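PDB 2FOK: FOKI restriction endonuclease from Planomicrobium okeanokoites, which recognises a specific DNA sequence and, as a type IIS restriction endonuclease, uses metal ions to cleave both strands at a fixed distance to one side of it. Local coordinates for residues L168-Q173 and V274-K279; E154-Y159 and L237-Q242; P161-L166 and G355-I360; E294-N299 and R309-L314. One frame throughout, in Å; residues are numbered along the deposited sequence.

Interaction 1: residues L168-Q173 and V274-K279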
loop_
_atom_site.group_PDB
_atom_site.type_symbol
_atom_site.label_atom_id
_atom_site.label_comp_id
_atom_site.label_asym_id
_atom_site.label_seq_id
_atom_site.Cartn_x
_atom_site.Cartn_y
_atom_site.Cartn_z
ATOM N N LEU A 168 -2.181 -14.735 8.636
ATOM C CA LEU A 168 -0.944 -14.940 7.883
ATOM C C LEU A 168 0.202 -15.512 8.714
ATOM O O LEU A 168 1.207 -15.947 8.166
ATOM C CB LEU A 168 -0.493 -13.619 7.252
ATOM C CG LEU A 168 -1.430 -13.030 6.196
ATOM C CD1 LEU A 168 -0.993 -11.630 5.819
ATOM C CD2 LEU A 168 -1.414 -13.925 4.987
ATOM N N LEU A 169 0.051 -15.507 10.033
ATOM C CA LEU A 169 1.098 -16.018 10.912
ATOM C C LEU A 169 0.634 -17.274 11.658
ATOM O O LEU A 169 1.387 -17.864 12.432
ATOM C CB LEU A 169 1.489 -14.935 11.926
ATOM C CG LEU A 169 2.131 -13.633 11.438
ATOM C CD1 LEU A 169 2.237 -12.652 12.589
ATOM C CD2 LEU A 169 3.516 -13.911 10.885
ATOM N N GLU A 170 -0.603 -17.687 11.392
ATOM C CA GLU A 170 -1.210 -18.830 12.063
ATOM C C GLU A 170 -0.422 -20.140 12.091
ATOM O O GLU A 170 -0.561 -20.918 13.044
ATOM C CB GLU A 170 -2.616 -19.078 11.499
ATOM C CG GLU A 170 -2.669 -19.520 10.054
ATOM C CD GLU A 170 -4.096 -19.704 9.567
ATOM O OE1 GLU A 170 -5.038 -19.357 10.318
ATOM O OE2 GLU A 170 -4.282 -20.197 8.434
ATOM N N ASP A 171 0.409 -20.380 11.076
ATOM C CA ASP A 171 1.194 -21.616 11.007
ATOM C C ASP A 171 2.531 -21.551 11.724
ATOM O O ASP A 171 3.332 -22.486 11.638
ATOM C CB ASP A 171 1.429 -22.012 9.551
ATOM C CG ASP A 171 0.205 -22.604 8.916
ATOM O OD1 ASP A 171 -0.666 -23.052 9.684
ATOM O OD2 ASP A 171 0.105 -22.621 7.666
ATOM N N GLY A 172 2.773 -20.454 12.433
ATOM C CA GLY A 172 4.024 -20.311 13.153
ATOM C C GLY A 172 5.114 -19.690 12.307
ATOM O O GLY A 172 6.270 -19.641 12.725
ATOM N N GLN A 173 4.743 -19.224 11.118
ATOM C CA GLN A 173 5.681 -18.588 10.193
ATOM C C GLN A 173 6.330 -17.353 10.821
ATOM O O GLN A 173 5.754 -16.719 11.710
ATOM C CB GLN A 173 4.958 -18.157 8.899
ATOM C CG GLN A 173 4.090 -19.227 8.228
ATOM C CD GLN A 173 2.622 -19.107 8.608
ATOM O OE1 GLN A 173 2.295 -18.735 9.730
ATOM N NE2 GLN A 173 1.732 -19.424 7.675
ATOM N N VAL A 274 -7.137 -15.901 20.015
ATOM C CA VAL A 274 -7.904 -14.781 19.487
ATOM C C VAL A 274 -8.311 -15.110 18.054
ATOM O O VAL A 274 -9.437 -14.844 17.650
ATOM C CB VAL A 274 -7.044 -13.477 19.530
ATOM C CG1 VAL A 274 -7.549 -12.455 18.535
ATOM C CG2 VAL A 274 -7.048 -12.899 20.945
ATOM N N LEU A 275 -7.398 -15.711 17.298
ATOM C CA LEU A 275 -7.677 -16.072 15.910
ATOM C C LEU A 275 -8.659 -17.233 15.856
ATOM O O LEU A 275 -9.602 -17.228 15.061
ATOM C CB LEU A 275 -6.379 -16.468 15.186
ATOM C CG LEU A 275 -6.242 -16.328 13.661
ATOM C CD1 LEU A 275 -5.785 -17.654 13.080
ATOM C CD2 LEU A 275 -7.539 -15.905 13.027
ATOM N N ARG A 276 -8.425 -18.232 16.697
ATOM C CA ARG A 276 -9.288 -19.403 16.749
ATOM C C ARG A 276 -10.742 -18.977 16.974
ATOM O O ARG A 276 -11.647 -19.433 16.274
ATOM C CB ARG A 276 -8.823 -20.338 17.874
ATOM C CG ARG A 276 -8.838 -21.818 17.522
ATOM C CD ARG A 276 -7.434 -22.355 17.243
ATOM N NE ARG A 276 -6.776 -21.642 16.151
ATOM C CZ ARG A 276 -7.328 -21.420 14.961
ATOM N NH1 ARG A 276 -8.556 -21.855 14.701
ATOM N NH2 ARG A 276 -6.659 -20.752 14.028
ATOM N N ARG A 277 -10.959 -18.091 17.944
ATOM C CA ARG A 277 -12.299 -17.601 18.243
ATOM C C ARG A 277 -12.851 -16.716 17.116
ATOM O O ARG A 277 -14.060 -16.673 16.896
ATOM C CB ARG A 277 -12.295 -16.820 19.569
ATOM C CG ARG A 277 -13.218 -15.586 19.576
ATOM C CD ARG A 277 -13.513 -15.059 20.976
ATOM N NE ARG A 277 -14.877 -14.545 21.064
ATOM C CZ ARG A 277 -15.245 -13.485 21.775
ATOM N NH1 ARG A 277 -14.345 -12.807 22.480
ATOM N NH2 ARG A 277 -16.512 -13.085 21.767
ATOM N N ALA A 278 -11.967 -16.010 16.411
ATOM C CA ALA A 278 -12.377 -15.129 15.312
ATOM C C ALA A 278 -12.769 -15.931 14.081
ATOM O O ALA A 278 -13.456 -15.436 13.172
ATOM C CB ALA A 278 -11.242 -14.166 14.957
ATOM N N LYS A 279 -12.322 -17.179 14.053
ATOM C CA LYS A 279 -12.614 -18.059 12.933
ATOM C C LYS A 279 -13.972 -18.718 13.109
ATOM O O LYS A 279 -14.666 -19.010 12.128
ATOM C CB LYS A 279 -11.517 -19.116 12.801
ATOM C CG LYS A 279 -10.752 -19.034 11.487
ATOM C CD LYS A 279 -9.310 -18.592 11.687
ATOM C CE LYS A 279 -8.567 -18.562 10.361
ATOM N NZ LYS A 279 -8.151 -19.922 9.895
#
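Glu170 and Leu275 mark the closest backbone approach, their CA atoms 8.0 Å apart, where the type I beta turn Leu169-Gly172 at the end of helix 160-169 faces the last turns of helix 269-279. Glu170, the second residue of that turn, carries the contact. Its CG stands between the backbone N and the carbonyl carbon (chi1 66°), and the chain runs extended from there toward the helix. Lys279 NZ donates to Glu170 OE1 at 3.2 Å in a salt bridge, approaching on the syn lone pair. The lysine chain, bent at chi2 and chi4, crosses the glutamate at about a right angle. One turn earlier, Leu275 CD1 lies against the same acidic chain, 3.8 Å from Glu170 CB and also close to OE1, so the carboxylate leans on a methyl while its charge is met by the amine. Arg276 NH2 is 4.3 Å from Glu170 OE1, too far for a salt bridge, but the oxygen lies near the guanidinium plane and the positive charge probably adds to the favourable field. Within the turn, Gly172 N bonds Leu169 O at 2.9 Å, and Gln173 OE1 accepts a weak bond from Asp171 N. Leu275 also packs on Leu166 and Thr167 of helix 160-169, and Lys279 on Phe357, so the ion pair lies beside a largely apolar contact between the two helices. The turn leads from helix 160-169 to strand 175-176, whereas helix 269-279 follows strand 258-267; this topology is consistent with a winged-helix recognition subdomain with an additional C-terminal helix.

Interaction 2: residues E154-Y159 and L237-Q242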
loop_
_atom_site.group_PDB
_atom_site.type_symbol
_atom_site.label_atom_id
_atom_site.label_comp_id
_atom_site.label_asym_id
_atom_site.label_seq_id
_atom_site.Cartn_x
_atom_site.Cartn_y
_atom_site.Cartn_z
ATOM N N GLU A 154 -10.122 -6.667 22.559
ATOM C CA GLU A 154 -11.445 -6.874 22.001
ATOM C C GLU A 154 -11.652 -5.876 20.879
ATOM O O GLU A 154 -12.257 -6.189 19.859
ATOM C CB GLU A 154 -12.515 -6.669 23.069
ATOM C CG GLU A 154 -13.878 -6.336 22.496
ATOM C CD GLU A 154 -14.817 -7.513 22.522
ATOM O OE1 GLU A 154 -14.447 -8.555 23.113
ATOM O OE2 GLU A 154 -15.926 -7.388 21.950
ATOM N N ALA A 155 -11.157 -4.663 21.085
ATOM C CA ALA A 155 -11.263 -3.607 20.095
ATOM C C ALA A 155 -10.548 -4.017 18.810
ATOM O O ALA A 155 -11.106 -3.926 17.719
ATOM C CB ALA A 155 -10.651 -2.325 20.646
ATOM N N ILE A 156 -9.311 -4.481 18.945
ATOM C CA ILE A 156 -8.519 -4.886 17.784
ATOM C C ILE A 156 -9.048 -6.128 17.075
ATOM O O ILE A 156 -8.786 -6.320 15.888
ATOM C CB ILE A 156 -7.020 -5.115 18.162
ATOM C CG1 ILE A 156 -6.134 -4.675 16.988
ATOM C CG2 ILE A 156 -6.776 -6.588 18.542
ATOM C CD1 ILE A 156 -4.616 -4.643 17.279
ATOM N N SER A 157 -9.792 -6.965 17.795
ATOM C CA SER A 157 -10.349 -8.187 17.207
ATOM C C SER A 157 -11.504 -7.879 16.249
ATOM O O SER A 157 -11.893 -8.715 15.435
ATOM C CB SER A 157 -10.811 -9.135 18.314
ATOM O OG SER A 157 -9.703 -9.581 19.092
ATOM N N SER A 158 -12.054 -6.675 16.369
ATOM C CA SER A 158 -13.149 -6.215 15.514
ATOM C C SER A 158 -12.554 -5.457 14.323
ATOM O O SER A 158 -13.286 -4.888 13.505
ATOM C CB SER A 158 -14.046 -5.265 16.293
ATOM O OG SER A 158 -13.393 -4.011 16.460
ATOM N N TYR A 159 -11.224 -5.453 14.250
ATOM C CA TYR A 159 -10.455 -4.774 13.203
ATOM C C TYR A 159 -9.933 -5.837 12.213
ATOM O O TYR A 159 -8.986 -6.559 12.508
ATOM C CB TYR A 159 -9.300 -4.013 13.877
ATOM C CG TYR A 159 -8.479 -3.159 12.941
ATOM C CD1 TYR A 159 -9.083 -2.194 12.140
ATOM C CD2 TYR A 159 -7.108 -3.371 12.798
ATOM C CE1 TYR A 159 -8.353 -1.478 11.221
ATOM C CE2 TYR A 159 -6.370 -2.652 11.874
ATOM C CZ TYR A 159 -7.002 -1.711 11.088
ATOM O OH TYR A 159 -6.282 -1.008 10.150
ATOM N N LEU A 237 0.333 -5.997 22.626
ATOM C CA LEU A 237 -0.815 -6.612 23.283
ATOM C C LEU A 237 -0.567 -8.098 23.510
ATOM O O LEU A 237 -1.441 -8.810 24.002
ATOM C CB LEU A 237 -2.094 -6.411 22.451
ATOM C CG LEU A 237 -2.694 -4.999 22.510
ATOM C CD1 LEU A 237 -3.770 -4.846 21.459
ATOM C CD2 LEU A 237 -3.274 -4.737 23.898
ATOM N N GLY A 238 0.631 -8.554 23.143
ATOM C CA GLY A 238 1.005 -9.947 23.335
ATOM C C GLY A 238 0.481 -10.975 22.347
ATOM O O GLY A 238 0.749 -12.169 22.501
ATOM N N LEU A 239 -0.257 -10.538 21.331
ATOM C CA LEU A 239 -0.808 -11.465 20.346
ATOM C C LEU A 239 0.218 -11.866 19.281
ATOM O O LEU A 239 0.050 -12.872 18.581
ATOM C CB LEU A 239 -2.040 -10.842 19.679
ATOM C CG LEU A 239 -3.036 -10.167 20.626
ATOM C CD1 LEU A 239 -4.264 -9.689 19.845
ATOM C CD2 LEU A 239 -3.444 -11.158 21.709
ATOM N N VAL A 240 1.279 -11.079 19.164
ATOM C CA VAL A 240 2.326 -11.354 18.185
ATOM C C VAL A 240 3.678 -11.018 18.820
ATOM O O VAL A 240 3.732 -10.308 19.822
ATOM C CB VAL A 240 2.103 -10.485 16.903
ATOM C CG1 VAL A 240 3.372 -9.719 16.543
ATOM C CG2 VAL A 240 1.626 -11.355 15.745
ATOM N N LYS A 241 4.761 -11.545 18.257
ATOM C CA LYS A 241 6.095 -11.238 18.769
ATOM C C LYS A 241 6.963 -10.665 17.657
ATOM O O LYS A 241 7.155 -11.303 16.628
ATOM C CB LYS A 241 6.768 -12.489 19.329
ATOM C CG LYS A 241 7.983 -12.186 20.216
ATOM C CD LYS A 241 8.996 -13.329 20.202
ATOM C CE LYS A 241 8.369 -14.670 20.626
ATOM N NZ LYS A 241 8.353 -15.706 19.535
ATOM N N GLN A 242 7.482 -9.458 17.857
ATOM C CA GLN A 242 8.343 -8.835 16.860
ATOM C C GLN A 242 9.800 -9.161 17.156
ATOM O O GLN A 242 10.281 -8.953 18.268
ATOM C CB GLN A 242 8.153 -7.317 16.848
ATOM C CG GLN A 242 8.654 -6.644 15.579
ATOM C CD GLN A 242 8.881 -5.155 15.757
ATOM O OE1 GLN A 242 8.033 -4.448 16.302
ATOM N NE2 GLN A 242 10.025 -4.670 15.297
#
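Leu237 and Leu239 flank Gly238, the positive-phi residue of the Schellman motif that ends helix 222-236 and turns the chain into strand 240-248, the helix-to-wing connection of what is probably a winged-helix subdomain, and both reach toward Ile156 in the last turn of helix 146-157. The backbones stay well apart, with 9.6 Å between the CA atoms of Ile156 and Leu237, and branched side chains bridge the distance. Each branch of the isoleucine serves one leucine. Ile156 CD1, at the end of the longer branch, meets Leu237 CD1 at 4.3 Å. The shorter branch, CG2, touches Leu239 CD1 at 4.2 Å, and here the two side chains slide past each other in opposite directions. Leu239 CG lies beside its own backbone N (chi1 -45°), which carries CD1 out to the isoleucine. No hydrogen bond crosses this buried contact, so it rests on methyl packing alone. Polar bonds shape the helix end instead: Ala155 O accepts both Ser158 OG, at 2.6 Å and tilted 17° from the carbonyl plane, and Ser158 N at 3.2 Å. Tyr159 N then bonds Ile156 O at 3.1 Å, and Tyr159 takes the N-cap position of helix 160-169. Ile156 is also packed against Trp233 and Leu234 of helix 222-236, while Leu237 and Leu239 both rest on Ile153 of helix 146-157; the contact thus packs the connection between helix 222-236 and strand 240-248 against helix 146-157.

Interaction 3: residues P161-L166 and G355-I360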
loop_
_atom_site.group_PDB
_atom_site.type_symbol
_atom_site.label_atom_id
_atom_site.label_comp_id
_atom_site.label_asym_id
_atom_site.label_seq_id
_atom_site.Cartn_x
_atom_site.Cartn_y
_atom_site.Cartn_z
ATOM N N PRO A 161 -7.936 -5.981 9.333
ATOM C CA PRO A 161 -6.500 -6.085 9.053
ATOM C C PRO A 161 -5.683 -6.817 10.109
ATOM O O PRO A 161 -4.761 -7.562 9.772
ATOM C CB PRO A 161 -6.072 -4.635 8.879
ATOM C CG PRO A 161 -7.288 -3.998 8.275
ATOM C CD PRO A 161 -8.437 -4.625 9.046
ATOM N N ALA A 162 -6.014 -6.598 11.380
ATOM C CA ALA A 162 -5.318 -7.260 12.484
ATOM C C ALA A 162 -5.633 -8.744 12.387
ATOM O O ALA A 162 -4.755 -9.588 12.523
ATOM C CB ALA A 162 -5.797 -6.711 13.821
ATOM N N ILE A 163 -6.897 -9.064 12.142
ATOM C CA ILE A 163 -7.282 -10.464 12.002
ATOM C C ILE A 163 -6.540 -11.066 10.812
ATOM O O ILE A 163 -6.123 -12.216 10.856
ATOM C CB ILE A 163 -8.807 -10.617 11.803
ATOM C CG1 ILE A 163 -9.536 -10.175 13.076
ATOM C CG2 ILE A 163 -9.156 -12.075 11.475
ATOM C CD1 ILE A 163 -8.948 -10.739 14.361
ATOM N N ARG A 164 -6.368 -10.277 9.753
ATOM C CA ARG A 164 -5.654 -10.736 8.564
ATOM C C ARG A 164 -4.183 -10.964 8.875
ATOM O O ARG A 164 -3.595 -11.928 8.401
ATOM C CB ARG A 164 -5.756 -9.719 7.426
ATOM C CG ARG A 164 -4.970 -10.131 6.194
ATOM C CD ARG A 164 -5.338 -11.560 5.765
ATOM N NE ARG A 164 -4.914 -11.857 4.397
ATOM C CZ ARG A 164 -5.180 -12.995 3.756
ATOM N NH1 ARG A 164 -5.871 -13.954 4.351
ATOM N NH2 ARG A 164 -4.738 -13.182 2.518
ATOM N N ILE A 165 -3.576 -10.075 9.653
ATOM C CA ILE A 165 -2.175 -10.268 9.995
ATOM C C ILE A 165 -2.044 -11.571 10.799
ATOM O O ILE A 165 -1.087 -12.325 10.613
ATOM C CB ILE A 165 -1.605 -9.073 10.821
ATOM C CG1 ILE A 165 -1.557 -7.807 9.956
ATOM C CG2 ILE A 165 -0.194 -9.393 11.308
ATOM C CD1 ILE A 165 -0.393 -7.754 8.961
ATOM N N LEU A 166 -3.017 -11.837 11.676
ATOM C CA LEU A 166 -3.013 -13.045 12.511
ATOM C C LEU A 166 -3.195 -14.323 11.702
ATOM O O LEU A 166 -2.649 -15.369 12.043
ATOM C CB LEU A 166 -4.119 -12.970 13.560
ATOM C CG LEU A 166 -3.963 -11.973 14.709
ATOM C CD1 LEU A 166 -5.004 -12.316 15.768
ATOM C CD2 LEU A 166 -2.548 -12.016 15.296
ATOM N N GLY A 355 -9.071 -9.055 5.887
ATOM C CA GLY A 355 -9.552 -9.641 7.128
ATOM C C GLY A 355 -10.918 -10.312 7.169
ATOM O O GLY A 355 -11.296 -10.868 8.206
ATOM N N ILE A 356 -11.655 -10.267 6.066
ATOM C CA ILE A 356 -12.980 -10.867 5.998
ATOM C C ILE A 356 -12.879 -12.280 5.419
ATOM O O ILE A 356 -12.164 -12.502 4.444
ATOM C CB ILE A 356 -13.922 -9.996 5.126
ATOM C CG1 ILE A 356 -13.961 -8.566 5.686
ATOM C CG2 ILE A 356 -15.337 -10.587 5.106
ATOM C CD1 ILE A 356 -13.631 -7.495 4.668
ATOM N N PHE A 357 -13.591 -13.232 6.024
ATOM C CA PHE A 357 -13.541 -14.623 5.573
ATOM C C PHE A 357 -14.584 -15.000 4.526
ATOM O O PHE A 357 -15.774 -15.064 4.818
ATOM C CB PHE A 357 -13.689 -15.571 6.764
ATOM C CG PHE A 357 -12.644 -15.383 7.822
ATOM C CD1 PHE A 357 -11.327 -15.764 7.591
ATOM C CD2 PHE A 357 -12.974 -14.816 9.046
ATOM C CE1 PHE A 357 -10.350 -15.579 8.572
ATOM C CE2 PHE A 357 -12.002 -14.629 10.034
ATOM C CZ PHE A 357 -10.690 -15.012 9.794
ATOM N N ILE A 358 -14.119 -15.267 3.310
ATOM C CA ILE A 358 -14.991 -15.669 2.212
ATOM C C ILE A 358 -14.426 -16.949 1.611
ATOM O O ILE A 358 -13.415 -16.923 0.911
ATOM C CB ILE A 358 -15.065 -14.587 1.106
ATOM C CG1 ILE A 358 -15.576 -13.279 1.706
ATOM C CG2 ILE A 358 -15.976 -15.053 -0.027
ATOM C CD1 ILE A 358 -15.554 -12.103 0.744
ATOM N N GLU A 359 -15.075 -18.069 1.904
ATOM C CA GLU A 359 -14.636 -19.358 1.387
ATOM C C GLU A 359 -14.955 -19.465 -0.092
ATOM O O GLU A 359 -15.980 -18.966 -0.557
ATOM C CB GLU A 359 -15.321 -20.508 2.139
ATOM C CG GLU A 359 -15.524 -21.782 1.307
ATOM C CD GLU A 359 -16.974 -22.240 1.272
ATOM O OE1 GLU A 359 -17.475 -22.708 2.315
ATOM O OE2 GLU A 359 -17.619 -22.132 0.202
ATOM N N ILE A 360 -14.051 -20.103 -0.823
ATOM C CA ILE A 360 -14.218 -20.328 -2.250
ATOM C C ILE A 360 -14.052 -21.829 -2.471
ATOM O O ILE A 360 -12.979 -22.385 -2.235
ATOM C CB ILE A 360 -13.152 -19.566 -3.080
ATOM C CG1 ILE A 360 -13.157 -18.084 -2.703
ATOM C CG2 ILE A 360 -13.432 -19.726 -4.579
ATOM C CD1 ILE A 360 -11.796 -17.406 -2.862
#
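The ring of Phe357 meets Ile163 obliquely, and one of its faces carries the carbonyl oxygen of Gly355, 4.2 Å above the plane and offset toward the rim. The isoleucine contributes its CG2 methyl, which lies 3.7 Å from Phe357 CZ and slightly farther from CE2. That methyl stands anti to the backbone N, reaching outward from helix 160-169, while the longer branch turns away; the two side chains cross at about a right angle. Beside this apolar pair the main chains themselves come together. The CA atoms of Arg164 and Gly355 are only 4.3 Å apart, and the bare CA of the glycine also lies close to the helix near Pro161 N. Arg164 CB lies against the peptide, 3.7 Å from Gly355 N, while the rest of the arginine runs on to place NE on Asn183 O. Gly355, at a phi of 123° that suits glycine, ends helix 341-352 in a Schellman motif, and its oxygen, also near Ile163 CG2, is bonded by Lys289 NZ. Phe357 N is held by Asp369 OD2, which fixes the chain just where the ring departs. Across the two segments there is neither hydrogen bond nor salt bridge: helix 160-169 of the recognition region and the D3 segment fit by van der Waals contact alone, while Arg164 NE, Gly355 O and Phe357 N bond to residues outside the two segments.

Interaction 4: residues E294-N299 and R309-L314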
loop_
_atom_site.group_PDB
_atom_site.type_symbol
_atom_site.label_atom_id
_atom_site.label_comp_id
_atom_site.label_asym_id
_atom_site.label_seq_id
_atom_site.Cartn_x
_atom_site.Cartn_y
_atom_site.Cartn_z
ATOM N N GLU A 294 -15.178 3.808 3.668
ATOM C CA GLU A 294 -13.918 4.555 3.579
ATOM C C GLU A 294 -12.661 3.716 3.716
ATOM O O GLU A 294 -11.558 4.241 3.624
ATOM C CB GLU A 294 -13.875 5.654 4.642
ATOM C CG GLU A 294 -14.725 6.858 4.339
ATOM C CD GLU A 294 -16.131 6.723 4.886
ATOM O OE1 GLU A 294 -16.535 5.595 5.252
ATOM O OE2 GLU A 294 -16.837 7.751 4.949
ATOM N N MET A 295 -12.808 2.418 3.947
ATOM C CA MET A 295 -11.634 1.575 4.102
ATOM C C MET A 295 -11.403 0.663 2.905
ATOM O O MET A 295 -10.358 0.016 2.803
ATOM C CB MET A 295 -11.746 0.737 5.387
ATOM C CG MET A 295 -12.651 -0.494 5.310
ATOM S SD MET A 295 -12.249 -1.716 6.609
ATOM C CE MET A 295 -12.016 -3.193 5.637
ATOM N N LEU A 296 -12.364 0.644 1.988
ATOM C CA LEU A 296 -12.294 -0.218 0.814
ATOM C C LEU A 296 -11.441 0.324 -0.336
ATOM O O LEU A 296 -11.393 -0.274 -1.402
ATOM C CB LEU A 296 -13.721 -0.532 0.329
ATOM C CG LEU A 296 -14.732 -0.907 1.433
ATOM C CD1 LEU A 296 -16.114 -1.173 0.836
ATOM C CD2 LEU A 296 -14.249 -2.142 2.166
ATOM N N ALA A 297 -10.764 1.447 -0.111
ATOM C CA ALA A 297 -9.892 2.057 -1.116
ATOM C C ALA A 297 -9.290 3.324 -0.536
ATOM O O ALA A 297 -10.004 4.115 0.079
ATOM C CB ALA A 297 -10.676 2.384 -2.405
ATOM N N THR A 298 -7.985 3.519 -0.739
ATOM C CA THR A 298 -7.306 4.703 -0.217
ATOM C C THR A 298 -6.850 5.723 -1.267
ATOM O O THR A 298 -7.610 6.623 -1.635
ATOM C CB THR A 298 -6.071 4.321 0.660
ATOM O OG1 THR A 298 -4.998 3.857 -0.173
ATOM C CG2 THR A 298 -6.432 3.230 1.659
ATOM N N ASN A 299 -5.614 5.576 -1.742
ATOM C CA ASN A 299 -5.021 6.501 -2.704
ATOM C C ASN A 299 -5.311 6.173 -4.157
ATOM O O ASN A 299 -4.427 6.239 -5.011
ATOM C CB ASN A 299 -3.507 6.562 -2.477
ATOM C CG ASN A 299 -3.147 6.669 -1.007
ATOM O OD1 ASN A 299 -3.912 7.214 -0.209
ATOM N ND2 ASN A 299 -1.980 6.152 -0.638
ATOM N N ARG A 309 -18.479 -0.012 -5.381
ATOM C CA ARG A 309 -18.475 -1.317 -6.039
ATOM C C ARG A 309 -18.084 -2.433 -5.066
ATOM O O ARG A 309 -18.739 -3.471 -5.001
ATOM C CB ARG A 309 -17.511 -1.285 -7.227
ATOM C CG ARG A 309 -17.718 -2.382 -8.259
ATOM C CD ARG A 309 -16.364 -2.912 -8.710
ATOM N NE ARG A 309 -15.790 -2.127 -9.798
ATOM C CZ ARG A 309 -14.517 -1.738 -9.887
ATOM N NH1 ARG A 309 -13.637 -2.052 -8.945
ATOM N NH2 ARG A 309 -14.127 -1.039 -10.944
ATOM N N ARG A 310 -17.008 -2.229 -4.313
ATOM C CA ARG A 310 -16.591 -3.237 -3.348
ATOM C C ARG A 310 -17.595 -3.324 -2.195
ATOM O O ARG A 310 -17.802 -4.392 -1.638
ATOM C CB ARG A 310 -15.189 -2.921 -2.827
ATOM C CG ARG A 310 -14.097 -3.312 -3.819
ATOM C CD ARG A 310 -12.752 -2.650 -3.516
ATOM N NE ARG A 310 -11.787 -2.939 -4.571
ATOM C CZ ARG A 310 -10.649 -2.281 -4.755
ATOM N NH1 ARG A 310 -10.314 -1.285 -3.953
ATOM N NH2 ARG A 310 -9.859 -2.598 -5.772
ATOM N N ALA A 311 -18.231 -2.204 -1.857
ATOM C CA ALA A 311 -19.214 -2.173 -0.770
ATOM C C ALA A 311 -20.439 -3.005 -1.123
ATOM O O ALA A 311 -20.946 -3.774 -0.302
ATOM C CB ALA A 311 -19.635 -0.735 -0.482
ATOM N N LEU A 312 -20.911 -2.834 -2.351
ATOM C CA LEU A 312 -22.061 -3.559 -2.843
ATOM C C LEU A 312 -21.787 -5.057 -3.024
ATOM O O LEU A 312 -22.710 -5.865 -2.964
ATOM C CB LEU A 312 -22.524 -2.940 -4.160
ATOM C CG LEU A 312 -23.125 -1.551 -3.961
ATOM C CD1 LEU A 312 -23.450 -0.915 -5.296
ATOM C CD2 LEU A 312 -24.368 -1.689 -3.083
ATOM N N ILE A 313 -20.536 -5.439 -3.262
ATOM C CA ILE A 313 -20.247 -6.855 -3.401
ATOM C C ILE A 313 -20.272 -7.483 -2.011
ATOM O O ILE A 313 -20.714 -8.615 -1.835
ATOM C CB ILE A 313 -18.871 -7.129 -4.056
ATOM C CG1 ILE A 313 -18.795 -6.493 -5.448
ATOM C CG2 ILE A 313 -18.682 -8.618 -4.217
ATOM C CD1 ILE A 313 -17.358 -6.292 -5.958
ATOM N N LEU A 314 -19.786 -6.747 -1.020
ATOM C CA LEU A 314 -19.790 -7.231 0.354
ATOM C C LEU A 314 -21.242 -7.529 0.749
ATOM O O LEU A 314 -21.545 -8.591 1.289
ATOM C CB LEU A 314 -19.231 -6.157 1.294
ATOM C CG LEU A 314 -18.143 -6.503 2.318
ATOM C CD1 LEU A 314 -18.007 -5.357 3.307
ATOM C CD2 LEU A 314 -18.461 -7.796 3.032
#
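Arg310 is the first residue of segment 309-314 to meet Leu296 and Ala297 of the loop, and it does so from CB to NH1. Its CG lies beside the backbone N (chi1 -78°), and the chain extends from CG to NE, taking it past the Leu296 carbonyl, whose oxygen is 3.5 Å from Arg310 CD. NH1 then turns back to donate to Leu296 O at 2.9 Å. This bond is fairly straight, with an N-H...O angle of 156°, and the two flat groups suit each other: NH1 lies in the carbonyl plane, the oxygen in the guanidinium plane. Ala297 CB approaches the same NH1 obliquely at 4.0 Å. The other nitrogens pair elsewhere, NE with Asp347 and NH2 with Glu189, so the buried guanidinium is gripped on three atoms, and the two acids would be expected to stabilise its charge. Next comes Ala311, a small surface that accepts the tip of Leu296: CD1 sits 3.6 Å from Ala311 N and 3.8 Å from its CB. The carbonyl and side chain of Leu296 thereby hold the loop to this part of helix 303-319, and a bond from Arg307 NH2 to Ala297 O adds a second tie about one turn earlier. This is the opening helix of the D3 domain, whose helices and small antiparallel sheet are consistent with a winged-helix fold.

In the fold
Interactions 1, 2 and 3 form one cluster, centres 10 to 14 Å apart, around helix 160-169, which interactions 1 and 3 share and which directly follows helix 146-157 of interaction 2. They touch: Val274 CG2 is 4.1 Å from Leu239 CD2, and Lys279 CE 3.9 Å from Phe357 CE1. Interactions 1 and 2 lie within recognition subdomain 2 and interleave along the chain. The segments of interaction 3 enclose those of interactions 1 and 4. Interaction 4, wholly within D3, lies about 15 Å from interaction 3, centre to centre, and does not touch it. Of the four, only interaction 3 joins subdomain 2 to D3; the others hold each together internally, ahead of the cleavage domain.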